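Local structure of D-2-hydroxyacid dehydrogensase protein (4LSW) at residues D218-L223 with E241-A246; A255-F260 with P268-L273; W15-L20 with F24-L29; E5-G10 with A37-V42; A148-L153 with F158-R163. The protein probably catalyses the NAD(P)-dependent interconversion of D-2-hydroxyacids and 2-oxoacids. All blocks are in the same frame, centred on the assembly; numbering follows the deposited sequence.

Contact 1 (D218-L223 with E241-A246); sequences DVIEAL and EALIAA
The flat group in the contact between I220 and A242, L243 and A246 is a peptide, not a side chain: CD1 of I220 sits over one face of the unit joining A242 to L243. This methyl is 4.0 Å from A242 C and 3.7 Å from L243 CA. From there it also touches two CB atoms, that of L243 at 4.0 Å and that of A242 at 4.1 Å. The isoleucine gets this far because CG1 lies anti to its carbonyl carbon and the chain then runs on extended, chi2 165°. Its two branches bridge A242 and A246, one helical turn apart: I220 CG2 presses on A246 CB at 3.5 Å, tighter than ordinary carbon packing. Helices 217-223 and 240-249 are successive connections of the Rossmann-type nucleotide-binding domain. They lie side by side and run the same general way; the axes of segments 218-223 and 241-246 are 9.9 Å apart at closest approach and cross at -29°. L243 also packs on F270 of helix 269-272 and on L252. On the other helix, V219 and L223 pack on L201 of strand 200-203.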
# COMPACT_ATOMS: atom_id res chain seq x y z
N ASP A 218 -14.62 -8.18 -16.61
CA ASP A 218 -15.95 -7.60 -16.56
C ASP A 218 -15.97 -6.22 -15.91
O ASP A 218 -16.65 -5.31 -16.39
CB ASP A 218 -16.96 -8.55 -15.89
CG ASP A 218 -17.28 -9.77 -16.73
OD1 ASP A 218 -17.12 -9.70 -17.96
OD2 ASP A 218 -17.70 -10.79 -16.15
N VAL A 219 -15.23 -6.06 -14.82
CA VAL A 219 -15.17 -4.76 -14.14
C VAL A 219 -14.49 -3.75 -15.05
O VAL A 219 -14.96 -2.62 -15.21
CB VAL A 219 -14.41 -4.85 -12.82
CG1 VAL A 219 -14.21 -3.45 -12.21
CG2 VAL A 219 -15.18 -5.74 -11.86
N ILE A 220 -13.38 -4.16 -15.65
CA ILE A 220 -12.61 -3.29 -16.53
C ILE A 220 -13.44 -2.85 -17.73
O ILE A 220 -13.42 -1.68 -18.13
CB ILE A 220 -11.30 -3.99 -16.96
CG1 ILE A 220 -10.39 -4.17 -15.74
CG2 ILE A 220 -10.61 -3.17 -18.05
CD1 ILE A 220 -9.25 -5.15 -15.96
N GLU A 221 -14.20 -3.78 -18.30
CA GLU A 221 -15.02 -3.46 -19.47
C GLU A 221 -16.16 -2.52 -19.10
O GLU A 221 -16.52 -1.63 -19.87
CB GLU A 221 -15.56 -4.74 -20.12
CG GLU A 221 -14.46 -5.48 -20.86
CD GLU A 221 -14.97 -6.55 -21.79
OE1 GLU A 221 -16.15 -6.96 -21.68
OE2 GLU A 221 -14.17 -6.97 -22.64
N ALA A 222 -16.72 -2.72 -17.92
CA ALA A 222 -17.77 -1.83 -17.42
C ALA A 222 -17.24 -0.42 -17.15
O ALA A 222 -17.97 0.56 -17.33
CB ALA A 222 -18.44 -2.43 -16.18
N LEU A 223 -15.99 -0.32 -16.72
CA LEU A 223 -15.37 0.98 -16.50
C LEU A 223 -15.31 1.73 -17.83
O LEU A 223 -15.61 2.93 -17.88
CB LEU A 223 -13.98 0.81 -15.88
CG LEU A 223 -13.21 2.06 -15.48
CD1 LEU A 223 -14.14 3.01 -14.71
CD2 LEU A 223 -12.01 1.66 -14.66
N GLU A 241 -3.35 -9.20 -16.95
CA GLU A 241 -3.52 -9.62 -18.34
C GLU A 241 -4.79 -9.04 -18.95
O GLU A 241 -4.78 -8.56 -20.08
CB GLU A 241 -3.55 -11.15 -18.43
CG GLU A 241 -2.20 -11.82 -18.20
CD GLU A 241 -1.17 -11.50 -19.28
OE1 GLU A 241 -1.54 -11.06 -20.38
OE2 GLU A 241 0.03 -11.71 -19.00
N ALA A 242 -5.87 -9.05 -18.17
CA ALA A 242 -7.12 -8.45 -18.62
C ALA A 242 -6.96 -6.93 -18.75
O ALA A 242 -7.53 -6.33 -19.66
CB ALA A 242 -8.24 -8.77 -17.67
N LEU A 243 -6.21 -6.33 -17.83
CA LEU A 243 -6.02 -4.89 -17.82
C LEU A 243 -5.21 -4.45 -19.04
O LEU A 243 -5.59 -3.51 -19.75
CB LEU A 243 -5.32 -4.45 -16.53
CG LEU A 243 -4.97 -2.96 -16.39
CD1 LEU A 243 -6.21 -2.13 -16.59
CD2 LEU A 243 -4.36 -2.69 -15.03
N ILE A 244 -4.12 -5.16 -19.31
CA ILE A 244 -3.28 -4.82 -20.44
C ILE A 244 -4.02 -4.97 -21.77
O ILE A 244 -3.96 -4.08 -22.62
CB ILE A 244 -1.98 -5.65 -20.42
CG1 ILE A 244 -1.11 -5.19 -19.25
CG2 ILE A 244 -1.21 -5.47 -21.72
CD1 ILE A 244 0.01 -6.14 -18.89
N ALA A 245 -4.74 -6.07 -21.94
CA ALA A 245 -5.50 -6.29 -23.17
C ALA A 245 -6.56 -5.21 -23.38
O ALA A 245 -6.78 -4.74 -24.49
CB ALA A 245 -6.14 -7.66 -23.16
N ALA A 246 -7.23 -4.82 -22.30
CA ALA A 246 -8.28 -3.81 -22.40
C ALA A 246 -7.72 -2.43 -22.74
O ALA A 246 -8.31 -1.70 -23.53
CB ALA A 246 -9.10 -3.76 -21.13

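Contact 2 (A255-F260 with P268-L273); sequences AALDVF and PRFRDL
F270, F260 and L257 make this contact, and the ring of F270 is its centre. One face of that ring takes both partners. L257 CD1 stands over it 4.1 Å from the centroid, 29° off the ring normal, in a CH-pi contact, and approaches F270 CE1 to 3.6 Å. The leucine comes in at roughly a right angle to the F270 side chain. Beside it, F260 offers its edge to the same face in an offset edge-to-face pair: the centroids are 5.6 Å apart and the planes 65° from each other, with F260 CD2 3.9 Å from F270 CD2. The segments belong to a beta-alpha-beta unit of the NAD-binding domain, in which the short, weakly bonded helix 269-272 connects strand 254-257 to strand 276-278. I244 of helix 240-249 packs on the opposite face of the F270 ring, L278 also touches F270, and the F260 ring meets that of F266 as well. With no polar atom engaged between the segments, cohesion here rests on dispersion and on the weak attraction of C-H groups for the aromatic face.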
# COMPACT_ATOMS: atom_id res chain seq x y z
N ALA A 255 -5.24 4.14 -17.31
CA ALA A 255 -4.95 3.63 -15.99
C ALA A 255 -3.83 4.43 -15.36
O ALA A 255 -2.95 4.94 -16.06
CB ALA A 255 -4.58 2.16 -16.05
N ALA A 256 -3.87 4.53 -14.04
CA ALA A 256 -2.80 5.14 -13.28
C ALA A 256 -2.46 4.17 -12.16
O ALA A 256 -3.31 3.85 -11.34
CB ALA A 256 -3.26 6.49 -12.72
N LEU A 257 -1.24 3.65 -12.17
CA LEU A 257 -0.89 2.53 -11.31
C LEU A 257 0.33 2.84 -10.46
O LEU A 257 1.34 3.30 -10.98
CB LEU A 257 -0.60 1.30 -12.18
CG LEU A 257 -1.70 0.88 -13.17
CD1 LEU A 257 -1.19 -0.26 -14.04
CD2 LEU A 257 -2.97 0.45 -12.47
N ASP A 258 0.21 2.59 -9.16
CA ASP A 258 1.31 2.77 -8.22
C ASP A 258 1.80 1.41 -7.73
O ASP A 258 2.77 1.33 -7.00
CB ASP A 258 0.86 3.67 -7.04
CG ASP A 258 2.02 4.06 -6.10
OD1 ASP A 258 3.03 4.63 -6.58
OD2 ASP A 258 1.88 3.79 -4.88
N VAL A 259 1.15 0.33 -8.15
CA VAL A 259 1.55 -0.99 -7.68
C VAL A 259 1.43 -1.98 -8.83
O VAL A 259 0.55 -1.84 -9.69
CB VAL A 259 0.68 -1.43 -6.53
CG1 VAL A 259 -0.71 -1.54 -7.01
CG2 VAL A 259 1.16 -2.76 -5.94
N PHE A 260 2.33 -2.96 -8.86
CA PHE A 260 2.40 -3.90 -9.98
C PHE A 260 2.82 -5.28 -9.49
O PHE A 260 3.58 -5.40 -8.53
CB PHE A 260 3.44 -3.45 -11.01
CG PHE A 260 3.29 -2.03 -11.48
CD1 PHE A 260 3.81 -0.97 -10.73
CD2 PHE A 260 2.69 -1.75 -12.69
CE1 PHE A 260 3.68 0.33 -11.18
CE2 PHE A 260 2.56 -0.45 -13.15
CZ PHE A 260 3.07 0.60 -12.39
N PRO A 268 6.71 -5.23 -18.71
CA PRO A 268 7.21 -4.26 -19.69
C PRO A 268 6.11 -3.67 -20.58
O PRO A 268 6.24 -2.55 -21.06
CB PRO A 268 8.16 -5.09 -20.55
CG PRO A 268 8.59 -6.21 -19.67
CD PRO A 268 7.42 -6.52 -18.78
N ARG A 269 5.04 -4.43 -20.78
CA ARG A 269 3.96 -3.99 -21.66
C ARG A 269 3.25 -2.72 -21.16
O ARG A 269 2.67 -1.98 -21.95
CB ARG A 269 2.96 -5.12 -21.87
CG ARG A 269 3.47 -6.19 -22.82
CD ARG A 269 2.51 -7.35 -22.85
NE ARG A 269 2.37 -7.95 -21.52
CZ ARG A 269 1.48 -8.88 -21.21
NH1 ARG A 269 0.64 -9.33 -22.14
NH2 ARG A 269 1.43 -9.38 -19.98
N PHE A 270 3.31 -2.47 -19.85
CA PHE A 270 2.74 -1.25 -19.30
C PHE A 270 3.46 -0.02 -19.85
O PHE A 270 2.89 1.07 -19.91
CB PHE A 270 2.81 -1.26 -17.77
CG PHE A 270 1.74 -2.09 -17.12
CD1 PHE A 270 0.40 -1.81 -17.35
CD2 PHE A 270 2.07 -3.13 -16.27
CE1 PHE A 270 -0.59 -2.57 -16.75
CE2 PHE A 270 1.09 -3.90 -15.66
CZ PHE A 270 -0.25 -3.61 -15.90
N ARG A 271 4.71 -0.22 -20.26
CA ARG A 271 5.54 0.87 -20.76
C ARG A 271 5.16 1.22 -22.20
O ARG A 271 5.34 2.36 -22.64
CB ARG A 271 7.02 0.46 -20.67
CG ARG A 271 8.03 1.59 -20.75
CD ARG A 271 9.46 1.06 -20.57
NE ARG A 271 9.89 1.01 -19.18
CZ ARG A 271 10.05 -0.11 -18.48
NH1 ARG A 271 9.83 -1.30 -19.04
NH2 ARG A 271 10.45 -0.05 -17.21
N ASP A 272 4.63 0.24 -22.93
CA ASP A 272 4.28 0.40 -24.34
C ASP A 272 2.93 1.09 -24.58
O ASP A 272 2.67 1.58 -25.68
CB ASP A 272 4.27 -0.97 -25.04
CG ASP A 272 5.60 -1.70 -24.92
OD1 ASP A 272 6.65 -1.03 -24.88
OD2 ASP A 272 5.58 -2.95 -24.87
N LEU A 273 2.08 1.10 -23.56
CA LEU A 273 0.75 1.67 -23.70
C LEU A 273 0.79 3.20 -23.59
O LEU A 273 1.56 3.74 -22.80
CB LEU A 273 -0.18 1.06 -22.65
CG LEU A 273 -0.35 -0.46 -22.77
CD1 LEU A 273 -0.80 -1.08 -21.44
CD2 LEU A 273 -1.34 -0.79 -23.88

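Contact 3 (W15-L20 with F24-L29); sequences WDQEPL and FTVHRL
Q17 and R28 meet flank to face within the beta-alpha-beta unit in which helix 14-23 links strand 5-8 to strand 25-28. The unit belongs to the N-terminal sheet, whose strand order is consistent with the flavodoxin-like domain of the family. From CB, the glutamine sets CG anti to its backbone N (chi1 -165°), which brings CG to 3.5 Å from R28 NH2. A bend at chi2 then lays the amide over the arginine: Q17 CD is 3.6 Å above the guanidinium plane, toward its rim, and the two planes are 43° apart. At the tip NE2 lies 3.6 Å from R28 NH2 and comes near V26 CG1, while OE1 accepts a hydrogen bond from Q8 NE2. R28, extended from CG to NE, reaches in from the opposite direction. Its charge is met by D21 at NH2 and E31 at NH1, and Q17 NE2 also makes a weak hydrogen bond to D21. At the C-terminal end of the helix, the chain passes to the strand through a backbone bond: F24 N donates to L20 O over 2.9 Å, with an N-H...O angle of 143°. F24 is the first residue to leave helical geometry. The same carbonyl oxygen is touched from two more directions, by V26 CG2 at 3.7 Å and by F24 CD2 at 3.5 Å. Helix 287-306 shields this end through L301, which packs on L20, and F305, whose ring meets that of F24. The apolar link is completed by L20 CD2 against F24 CD2, 3.9 Å apart.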
# COMPACT_ATOMS: atom_id res chain seq x y z
N TRP A 15 17.22 7.26 10.40
CA TRP A 15 16.49 7.95 11.47
C TRP A 15 15.75 6.98 12.41
O TRP A 15 15.32 7.36 13.50
CB TRP A 15 15.57 9.06 10.92
CG TRP A 15 14.58 8.65 9.87
CD1 TRP A 15 13.65 7.66 9.96
CD2 TRP A 15 14.39 9.28 8.59
NE1 TRP A 15 12.91 7.61 8.80
CE2 TRP A 15 13.34 8.60 7.95
CE3 TRP A 15 15.00 10.35 7.93
CZ2 TRP A 15 12.89 8.95 6.67
CZ3 TRP A 15 14.56 10.69 6.66
CH2 TRP A 15 13.51 9.99 6.05
N ASP A 16 15.62 5.72 11.97
CA ASP A 16 15.13 4.66 12.84
C ASP A 16 16.27 3.81 13.38
O ASP A 16 16.26 3.40 14.54
CB ASP A 16 14.15 3.76 12.08
CG ASP A 16 12.90 4.48 11.67
OD1 ASP A 16 12.37 5.24 12.50
OD2 ASP A 16 12.45 4.26 10.52
N GLN A 17 17.25 3.55 12.52
CA GLN A 17 18.36 2.68 12.90
C GLN A 17 19.14 3.25 14.08
O GLN A 17 19.45 2.53 15.04
CB GLN A 17 19.30 2.46 11.72
CG GLN A 17 20.26 1.32 11.92
CD GLN A 17 19.56 -0.01 11.90
OE1 GLN A 17 18.93 -0.37 10.91
NE2 GLN A 17 19.66 -0.76 12.99
N GLU A 18 19.44 4.54 14.04
CA GLU A 18 20.19 5.16 15.13
C GLU A 18 19.50 5.01 16.49
O GLU A 18 20.13 4.53 17.44
CB GLU A 18 20.54 6.62 14.80
CG GLU A 18 21.50 6.75 13.62
CD GLU A 18 21.52 8.15 13.04
OE1 GLU A 18 21.41 9.12 13.82
OE2 GLU A 18 21.65 8.27 11.81
N PRO A 19 18.21 5.38 16.61
CA PRO A 19 17.62 5.21 17.95
C PRO A 19 17.38 3.75 18.35
O PRO A 19 17.35 3.43 19.54
CB PRO A 19 16.29 5.97 17.87
CG PRO A 19 16.01 6.11 16.42
CD PRO A 19 17.33 6.18 15.74
N LEU A 20 17.20 2.88 17.36
CA LEU A 20 17.11 1.45 17.64
C LEU A 20 18.41 0.93 18.25
O LEU A 20 18.39 0.24 19.27
CB LEU A 20 16.76 0.66 16.38
CG LEU A 20 15.28 0.60 15.98
CD1 LEU A 20 15.12 0.08 14.56
CD2 LEU A 20 14.52 -0.28 16.95
N PHE A 24 18.72 -0.67 22.03
CA PHE A 24 18.71 -2.13 22.01
C PHE A 24 20.03 -2.69 21.55
O PHE A 24 20.82 -1.99 20.94
CB PHE A 24 17.59 -2.64 21.09
CG PHE A 24 16.23 -2.12 21.45
CD1 PHE A 24 15.65 -2.46 22.65
CD2 PHE A 24 15.55 -1.28 20.58
CE1 PHE A 24 14.39 -1.97 23.00
CE2 PHE A 24 14.29 -0.79 20.92
CZ PHE A 24 13.72 -1.14 22.13
N THR A 25 20.26 -3.97 21.85
CA THR A 25 21.37 -4.71 21.25
C THR A 25 20.80 -5.36 20.00
O THR A 25 20.11 -6.37 20.08
CB THR A 25 21.89 -5.79 22.20
OG1 THR A 25 22.34 -5.18 23.41
CG2 THR A 25 23.05 -6.57 21.57
N VAL A 26 21.07 -4.74 18.85
CA VAL A 26 20.42 -5.14 17.60
C VAL A 26 21.32 -6.03 16.77
O VAL A 26 22.41 -5.62 16.34
CB VAL A 26 20.03 -3.91 16.77
CG1 VAL A 26 19.34 -4.34 15.47
CG2 VAL A 26 19.13 -2.99 17.58
N HIS A 27 20.85 -7.25 16.53
CA HIS A 27 21.54 -8.18 15.66
C HIS A 27 20.93 -8.11 14.27
O HIS A 27 19.74 -8.36 14.09
CB HIS A 27 21.44 -9.59 16.24
CG HIS A 27 21.96 -9.69 17.64
ND1 HIS A 27 23.31 -9.69 17.93
CD2 HIS A 27 21.32 -9.75 18.83
CE1 HIS A 27 23.47 -9.76 19.25
NE2 HIS A 27 22.28 -9.80 19.81
N ARG A 28 21.76 -7.75 13.29
CA ARG A 28 21.30 -7.56 11.92
C ARG A 28 21.47 -8.84 11.12
O ARG A 28 22.56 -9.13 10.63
CB ARG A 28 22.09 -6.44 11.25
CG ARG A 28 22.03 -5.13 12.00
CD ARG A 28 22.81 -4.05 11.28
NE ARG A 28 22.80 -2.80 12.03
CZ ARG A 28 23.19 -1.63 11.53
NH1 ARG A 28 23.61 -1.55 10.28
NH2 ARG A 28 23.15 -0.54 12.29
N LEU A 29 20.40 -9.61 11.00
CA LEU A 29 20.47 -10.89 10.31
C LEU A 29 20.80 -10.67 8.83
O LEU A 29 21.43 -11.51 8.19
CB LEU A 29 19.16 -11.67 10.49
CG LEU A 29 19.20 -13.13 10.06
CD1 LEU A 29 20.29 -13.86 10.81
CD2 LEU A 29 17.85 -13.80 10.30

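Contact 4 (E5-G10 with A37-V42); sequences EILQLG and AMLANV
Q8, the strand neighbour of the residue L7 that meets M38 and L39, gives its NE2 to G10 O over 2.9 Å with an N-H...O angle of 164°. The acceptor lies in the plane of the glutamine amide, and the donor is tilted 32° from the carbonyl plane. The same nitrogen has a second acceptor on helix 14-23, so it ties the end of the strand to the helix on that side of the sheet. L7 faces the other way, toward helix 35-42. With CG anti to its backbone N (chi1 -172°), the leucine stretches out from the strand and divides its two methyls between neighbours on the helix. L7 CD2 meets L39 CD2 at 4.0 Å, the two side chains crossing at about a right angle, and L7 CD1 lies 4.3 Å from M38 SD. These are ordinary apolar contacts, the one to sulfur being longer. M38 extends anti through chi1 and chi2 and turns only at the sulfur, and it also touches L29. L61 of helix 59-63 packs against both L7 and L39. Helix 35-42 lies in the connection from strand 25-28 to strand 48-52, which passes over strand 5-8 between them. Strand 5-8 thus carries helix 14-23 on one face and helix 35-42 on the other, the three-layer alpha/beta arrangement with strand order 2-1-3 found in flavodoxin-like domains.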
# COMPACT_ATOMS: atom_id res chain seq x y z
N GLU A 5 17.81 -7.51 23.69
CA GLU A 5 18.38 -8.00 22.45
C GLU A 5 17.28 -8.31 21.46
O GLU A 5 16.31 -9.01 21.76
CB GLU A 5 19.30 -9.19 22.70
CG GLU A 5 20.37 -8.85 23.72
CD GLU A 5 21.57 -9.75 23.65
OE1 GLU A 5 21.96 -10.16 22.53
OE2 GLU A 5 22.13 -10.05 24.72
N ILE A 6 17.44 -7.72 20.27
CA ILE A 6 16.45 -7.88 19.22
C ILE A 6 17.11 -8.32 17.91
O ILE A 6 18.30 -8.10 17.69
CB ILE A 6 15.63 -6.59 19.01
CG1 ILE A 6 16.46 -5.50 18.34
CG2 ILE A 6 15.08 -6.08 20.34
CD1 ILE A 6 15.64 -4.26 18.07
N LEU A 7 16.33 -8.97 17.06
CA LEU A 7 16.82 -9.44 15.78
C LEU A 7 16.14 -8.64 14.67
O LEU A 7 14.91 -8.63 14.58
CB LEU A 7 16.53 -10.94 15.62
CG LEU A 7 17.12 -11.70 14.42
CD1 LEU A 7 18.64 -11.79 14.50
CD2 LEU A 7 16.53 -13.09 14.37
N GLN A 8 16.93 -7.96 13.86
CA GLN A 8 16.40 -7.11 12.79
C GLN A 8 16.59 -7.81 11.45
O GLN A 8 17.71 -8.19 11.09
CB GLN A 8 17.10 -5.75 12.80
CG GLN A 8 16.55 -4.76 11.77
CD GLN A 8 17.21 -3.41 11.87
OE1 GLN A 8 17.59 -2.97 12.96
NE2 GLN A 8 17.37 -2.75 10.73
N LEU A 9 15.51 -7.98 10.69
CA LEU A 9 15.56 -8.83 9.50
C LEU A 9 15.91 -8.10 8.20
O LEU A 9 16.39 -8.72 7.26
CB LEU A 9 14.26 -9.61 9.34
CG LEU A 9 13.80 -10.46 10.52
CD1 LEU A 9 12.64 -11.34 10.08
CD2 LEU A 9 14.95 -11.30 11.08
N GLY A 10 15.67 -6.79 8.16
CA GLY A 10 16.00 -5.98 7.00
C GLY A 10 16.35 -4.56 7.41
O GLY A 10 16.03 -4.13 8.51
N ALA A 37 24.89 -19.45 11.67
CA ALA A 37 25.88 -19.09 12.68
C ALA A 37 25.36 -18.00 13.61
O ALA A 37 25.50 -18.09 14.83
CB ALA A 37 27.20 -18.68 12.04
N MET A 38 24.75 -16.96 13.03
CA MET A 38 24.21 -15.89 13.85
C MET A 38 23.08 -16.39 14.74
O MET A 38 23.03 -16.06 15.92
CB MET A 38 23.74 -14.69 13.03
CG MET A 38 23.00 -13.64 13.87
SD MET A 38 22.68 -12.06 13.06
CE MET A 38 24.26 -11.23 13.21
N LEU A 39 22.18 -17.19 14.17
CA LEU A 39 21.07 -17.74 14.93
C LEU A 39 21.56 -18.66 16.06
O LEU A 39 21.00 -18.65 17.15
CB LEU A 39 20.07 -18.46 14.02
CG LEU A 39 19.29 -17.55 13.07
CD1 LEU A 39 18.31 -18.37 12.24
CD2 LEU A 39 18.54 -16.45 13.83
N ALA A 40 22.60 -19.45 15.81
CA ALA A 40 23.17 -20.27 16.87
C ALA A 40 23.73 -19.39 17.98
O ALA A 40 23.53 -19.65 19.17
CB ALA A 40 24.24 -21.19 16.32
N ASN A 41 24.44 -18.35 17.59
CA ASN A 41 25.07 -17.45 18.55
C ASN A 41 24.08 -16.68 19.42
O ASN A 41 24.27 -16.59 20.63
CB ASN A 41 25.99 -16.46 17.84
CG ASN A 41 27.23 -17.11 17.29
OD1 ASN A 41 27.56 -18.24 17.64
ND2 ASN A 41 27.94 -16.39 16.42
N VAL A 42 23.05 -16.11 18.80
CA VAL A 42 22.20 -15.16 19.52
C VAL A 42 20.73 -15.53 19.62
O VAL A 42 19.97 -14.86 20.30
CB VAL A 42 22.28 -13.74 18.91
CG1 VAL A 42 23.73 -13.25 18.86
CG2 VAL A 42 21.62 -13.70 17.52

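Contact 5 (A148-L153 with F158-R163); sequences AGVLGL and FEVARR
L153 turns a methyl onto the backbone of the helix: its CD1 lies 3.8 Å from F158 N, with CG also close to the same residue. CG stands anti to the backbone N of L153 (chi1 -157°), which swings the methyl in toward the helix. From there CD1 also touches A161 CB, at 4.2 Å. The chain reaches this place through G152, whose phi of 97° turns it sharply after strand 147-151. On the strand itself V150 points at the helix, and its CG2 packs on V160 CG1 at 4.3 Å; V160 is backed by A105 of helix 101-116. The backbone of L153 is held by outside partners, its N by D175 and its O by Y181, whose ring also meets F158 edge-to-face. F158 leads its ring away from the strand, and R162 CG covers one face of it. On the side of the helix turned from the strand, bonds within segment 158-163 grip E159 OE1 twice: R162 NH1 meets the syn lone pair of E159 OE1 at 2.9 Å, and R163 NH1 comes from the anti side at 3.0 Å, tilted out of the carboxylate plane. R163 NH1 also bonds E159 O at 2.9 Å, on the face of that carbonyl opposite to R163 N. R163 NE is paired with D106, which would help keep the guanidinium in place. Strand, tight glycine turn and helix, with G152 as the first glycine of a GxGxxG pattern, form the first beta-alpha unit of a Rossmann fold, consistent with a dinucleotide-binding loop.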
# COMPACT_ATOMS: atom_id res chain seq x y z
N ALA A 148 -17.16 9.32 -9.81
CA ALA A 148 -16.05 8.53 -9.29
C ALA A 148 -16.55 7.41 -8.40
O ALA A 148 -17.47 7.62 -7.61
CB ALA A 148 -15.07 9.44 -8.52
N GLY A 149 -15.93 6.25 -8.54
CA GLY A 149 -16.26 5.11 -7.71
C GLY A 149 -15.05 4.73 -6.89
O GLY A 149 -13.92 4.80 -7.36
N VAL A 150 -15.30 4.32 -5.65
CA VAL A 150 -14.24 3.87 -4.76
C VAL A 150 -14.49 2.42 -4.38
O VAL A 150 -15.51 2.10 -3.73
CB VAL A 150 -14.13 4.77 -3.53
CG1 VAL A 150 -12.99 4.34 -2.61
CG2 VAL A 150 -13.94 6.23 -3.96
N LEU A 151 -13.58 1.54 -4.79
CA LEU A 151 -13.70 0.10 -4.54
C LEU A 151 -12.92 -0.24 -3.28
O LEU A 151 -11.68 -0.28 -3.27
CB LEU A 151 -13.18 -0.69 -5.74
CG LEU A 151 -13.23 -2.21 -5.62
CD1 LEU A 151 -14.65 -2.67 -5.30
CD2 LEU A 151 -12.75 -2.83 -6.90
N GLY A 152 -13.66 -0.44 -2.19
CA GLY A 152 -13.08 -0.59 -0.87
C GLY A 152 -13.12 0.74 -0.14
O GLY A 152 -12.33 1.64 -0.46
N LEU A 153 -14.03 0.88 0.81
CA LEU A 153 -14.17 2.14 1.54
C LEU A 153 -13.77 1.98 3.01
O LEU A 153 -14.54 2.30 3.92
CB LEU A 153 -15.58 2.72 1.40
CG LEU A 153 -15.61 4.23 1.64
CD1 LEU A 153 -15.23 4.99 0.37
CD2 LEU A 153 -16.96 4.66 2.17
N PHE A 158 -12.01 5.87 2.24
CA PHE A 158 -12.70 6.99 2.85
C PHE A 158 -11.95 8.29 2.63
O PHE A 158 -12.55 9.29 2.24
CB PHE A 158 -12.89 6.75 4.35
CG PHE A 158 -13.62 7.85 5.04
CD1 PHE A 158 -14.93 8.14 4.71
CD2 PHE A 158 -13.01 8.58 6.05
CE1 PHE A 158 -15.63 9.15 5.36
CE2 PHE A 158 -13.69 9.59 6.71
CZ PHE A 158 -15.00 9.88 6.36
N GLU A 159 -10.64 8.27 2.85
CA GLU A 159 -9.86 9.48 2.65
C GLU A 159 -9.86 9.92 1.19
O GLU A 159 -9.93 11.12 0.90
CB GLU A 159 -8.43 9.31 3.15
CG GLU A 159 -8.32 9.27 4.66
CD GLU A 159 -9.00 10.44 5.33
OE1 GLU A 159 -8.72 11.60 4.97
OE2 GLU A 159 -9.84 10.19 6.23
N VAL A 160 -9.80 8.96 0.26
CA VAL A 160 -9.94 9.30 -1.15
C VAL A 160 -11.27 10.01 -1.42
O VAL A 160 -11.31 11.07 -2.05
CB VAL A 160 -9.79 8.05 -2.05
CG1 VAL A 160 -10.25 8.35 -3.49
CG2 VAL A 160 -8.35 7.55 -2.03
N ALA A 161 -12.36 9.42 -0.93
CA ALA A 161 -13.68 10.00 -1.14
C ALA A 161 -13.80 11.43 -0.60
O ALA A 161 -14.43 12.27 -1.23
CB ALA A 161 -14.74 9.09 -0.53
N ARG A 162 -13.18 11.68 0.56
CA ARG A 162 -13.22 13.03 1.15
C ARG A 162 -12.56 14.03 0.22
O ARG A 162 -13.07 15.15 0.03
CB ARG A 162 -12.56 13.05 2.52
CG ARG A 162 -13.33 12.26 3.57
CD ARG A 162 -12.61 12.26 4.91
NE ARG A 162 -12.69 13.58 5.51
CZ ARG A 162 -11.63 14.32 5.86
NH1 ARG A 162 -10.40 13.86 5.69
NH2 ARG A 162 -11.82 15.52 6.40
N ARG A 163 -11.45 13.63 -0.38
CA ARG A 163 -10.74 14.49 -1.33
C ARG A 163 -11.56 14.69 -2.61
O ARG A 163 -11.60 15.78 -3.16
CB ARG A 163 -9.35 13.93 -1.66
CG ARG A 163 -8.35 14.11 -0.51
CD ARG A 163 -7.42 12.92 -0.46
NE ARG A 163 -6.41 13.12 0.59
CZ ARG A 163 -6.64 12.95 1.88
NH1 ARG A 163 -7.85 12.59 2.31
NH2 ARG A 163 -5.66 13.16 2.76

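Overall arrangement
The five contacts fall into two groups, one in each domain. Contacts 1, 2 and 5 belong to the NAD-binding domain. Contacts 1 and 2 touch directly, E241 OE2 forming a salt bridge with R269 NH2 at 2.9 Å, while contact 5, on the same sheet as contact 2, lies about 22 Å from it between centres. Contacts 3 and 4, centres about 12 Å apart, share the N-terminal sheet and a probable hydrogen bond from H27 NE2 to E5 OE1, 2.8 Å. Centres of contacts 1 and 3 are about 45 Å apart. In relatives, the active site lies in the cleft between two such domains; the glycine turn of contact 5 would probably face a bound cofactor.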